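Local coordinates for protein mannan endo-1,4-beta-mannosidase (Cryptopygus antarcticus, PDB 4OOU) that hydrolyses internal beta-1,4-mannosidic linkages in the backbones of mannans, galactomannans and glucomannans, releasing mainly short manno-oligosaccharides, at residues F38-N43 and N325-A330. Sequence-based numbering, arbitrary orientation.
Sequences FLSGVN and NLYKYA
Y327 reaches from helix 323-332 to strand 35-43 and ends in a hydrogen bond to the backbone of G41. The bond to CB does not aim at the strand, but the first torsion (chi1 -89°) carries the ring across, and the phenol end arrives there. Along one side of the ring, CD1 and CE1 pass the hydroxyl of S40, with OG 3.4 Å from CE1, an oblique van der Waals approach. CE1 also comes within 4.0 Å of the backbone N of G41. At the tip, OH donates to G41 O over 2.8 Å; the acceptor lies near the ring plane, while the hydroxyl sits above the carbonyl plane, 43° out of it. A phenylalanine here would keep the ring packing but would probably leave that buried carbonyl without its phenolic donor. The backbone of G41 is bent so that any side chain would run into the carbonyl O of S40.

About one helical turn beyond Y327, A330 meets the ring of F38. With CG anti to the backbone N (chi1 179°), CZ lies 4.0 Å from A330 CB and CE1 3.9 Å from A330 O. Helix 323-332 links strands 308-313 and 337-340 and packs on both, A330 on I310 and A338, Y327 on T340, as well as on 35-43, the first strand, where the TIM barrel of this family 5 glycosyl hydrolase closes.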
loop_
_atom_site.group_PDB
_atom_site.type_symbol
_atom_site.label_atom_id
_atom_site.label_comp_id
_atom_site.label_asym_id
_atom_site.label_seq_id
_atom_site.Cartn_x
_atom_site.Cartn_y
_atom_site.Cartn_z
ATOM N N PHE A 38 2.903 13.504 -7.514
ATOM C CA PHE A 38 2.600 13.324 -6.102
ATOM C C PHE A 38 1.278 12.575 -6.017
ATOM O O PHE A 38 0.348 12.907 -6.776
ATOM C CB PHE A 38 2.485 14.713 -5.477
ATOM C CG PHE A 38 2.145 14.715 -4.030
ATOM C CD1 PHE A 38 3.136 14.664 -3.081
ATOM C CD2 PHE A 38 0.840 14.824 -3.619
ATOM C CE1 PHE A 38 2.829 14.682 -1.734
ATOM C CE2 PHE A 38 0.525 14.859 -2.277
ATOM C CZ PHE A 38 1.524 14.788 -1.325
ATOM N N LEU A 39 1.179 11.569 -5.132
ATOM C CA LEU A 39 -0.059 10.792 -5.039
ATOM C C LEU A 39 -1.015 11.359 -3.963
ATOM O O LEU A 39 -0.845 11.168 -2.744
ATOM C CB LEU A 39 0.216 9.304 -4.857
ATOM C CG LEU A 39 0.944 8.642 -6.043
ATOM C CD1 LEU A 39 1.181 7.145 -5.857
ATOM C CD2 LEU A 39 0.200 8.897 -7.356
ATOM N N SER A 40 -2.025 12.087 -4.434
ATOM C CA SER A 40 -2.949 12.739 -3.524
ATOM C C SER A 40 -4.299 12.048 -3.565
ATOM O O SER A 40 -4.869 11.855 -4.641
ATOM C CB SER A 40 -3.098 14.196 -3.892
ATOM O OG SER A 40 -3.809 14.838 -2.863
ATOM N N GLY A 41 -4.829 11.702 -2.398
ATOM C CA GLY A 41 -5.999 10.876 -2.353
ATOM C C GLY A 41 -6.256 10.181 -1.049
ATOM O O GLY A 41 -5.849 10.652 0.010
ATOM N N VAL A 42 -6.948 9.054 -1.131
ATOM C CA VAL A 42 -7.485 8.381 0.046
ATOM C C VAL A 42 -7.312 6.870 0.019
ATOM O O VAL A 42 -7.099 6.247 -1.047
ATOM C CB VAL A 42 -8.995 8.638 0.171
ATOM C CG1 VAL A 42 -9.296 10.096 -0.095
ATOM C CG2 VAL A 42 -9.787 7.798 -0.808
ATOM N N ASN A 43 -7.454 6.299 1.206
ATOM C CA ASN A 43 -7.722 4.890 1.351
ATOM C C ASN A 43 -9.233 4.687 1.351
ATOM O O ASN A 43 -9.932 5.423 2.043
ATOM C CB ASN A 43 -7.238 4.407 2.701
ATOM C CG ASN A 43 -5.767 4.272 2.764
ATOM O OD1 ASN A 43 -5.248 3.186 2.526
ATOM N ND2 ASN A 43 -5.076 5.351 3.131
ATOM N N ASN A 325 -3.660 21.544 5.539
ATOM C CA ASN A 325 -2.268 21.879 5.800
ATOM C C ASN A 325 -1.433 20.613 5.839
ATOM O O ASN A 325 -0.236 20.626 5.528
ATOM C CB ASN A 325 -2.152 22.682 7.086
ATOM C CG ASN A 325 -3.056 23.895 7.076
ATOM O OD1 ASN A 325 -3.109 24.645 6.090
ATOM N ND2 ASN A 325 -3.817 24.060 8.137
ATOM N N LEU A 326 -2.092 19.525 6.223
ATOM C CA LEU A 326 -1.527 18.178 6.197
ATOM C C LEU A 326 -1.189 17.778 4.753
ATOM O O LEU A 326 -0.061 17.401 4.462
ATOM C CB LEU A 326 -2.519 17.181 6.843
ATOM C CG LEU A 326 -2.253 16.723 8.292
ATOM C CD1 LEU A 326 -1.193 17.581 8.960
ATOM C CD2 LEU A 326 -3.483 16.638 9.188
ATOM N N TYR A 327 -2.163 17.886 3.855
ATOM C CA TYR A 327 -1.921 17.591 2.457
ATOM C C TYR A 327 -0.762 18.447 1.964
ATOM O O TYR A 327 0.203 17.927 1.352
ATOM C CB TYR A 327 -3.171 17.812 1.597
ATOM C CG TYR A 327 -4.080 16.594 1.479
ATOM C CD1 TYR A 327 -3.801 15.600 0.553
ATOM C CD2 TYR A 327 -5.222 16.449 2.271
ATOM C CE1 TYR A 327 -4.597 14.486 0.429
ATOM C CE2 TYR A 327 -6.016 15.323 2.157
ATOM C CZ TYR A 327 -5.692 14.347 1.223
ATOM O OH TYR A 327 -6.461 13.213 1.051
ATOM N N LYS A 328 -0.857 19.742 2.263
ATOM C CA LYS A 328 0.163 20.722 1.895
ATOM C C LYS A 328 1.529 20.483 2.542
ATOM O O LYS A 328 2.552 20.713 1.899
ATOM C CB LYS A 328 -0.322 22.158 2.153
ATOM C CG LYS A 328 -0.887 22.818 0.892
ATOM C CD LYS A 328 -1.375 24.242 1.131
ATOM C CE LYS A 328 -2.629 24.260 1.992
ATOM N NZ LYS A 328 -3.373 25.537 1.832
ATOM N N TYR A 329 1.549 20.013 3.783
ATOM C CA TYR A 329 2.797 19.737 4.464
ATOM C C TYR A 329 3.519 18.625 3.724
ATOM O O TYR A 329 4.678 18.749 3.409
ATOM C CB TYR A 329 2.555 19.344 5.937
ATOM C CG TYR A 329 3.839 19.110 6.740
ATOM C CD1 TYR A 329 4.623 17.979 6.539
ATOM C CD2 TYR A 329 4.268 20.040 7.694
ATOM C CE1 TYR A 329 5.794 17.767 7.279
ATOM C CE2 TYR A 329 5.426 19.837 8.432
ATOM C CZ TYR A 329 6.195 18.705 8.224
ATOM O OH TYR A 329 7.362 18.517 8.951
ATOM N N ALA A 330 2.812 17.553 3.432
ATOM C CA ALA A 330 3.376 16.422 2.731
ATOM C C ALA A 330 3.933 16.802 1.349
ATOM O O ALA A 330 5.034 16.375 0.970
ATOM C CB ALA A 330 2.329 15.333 2.603
#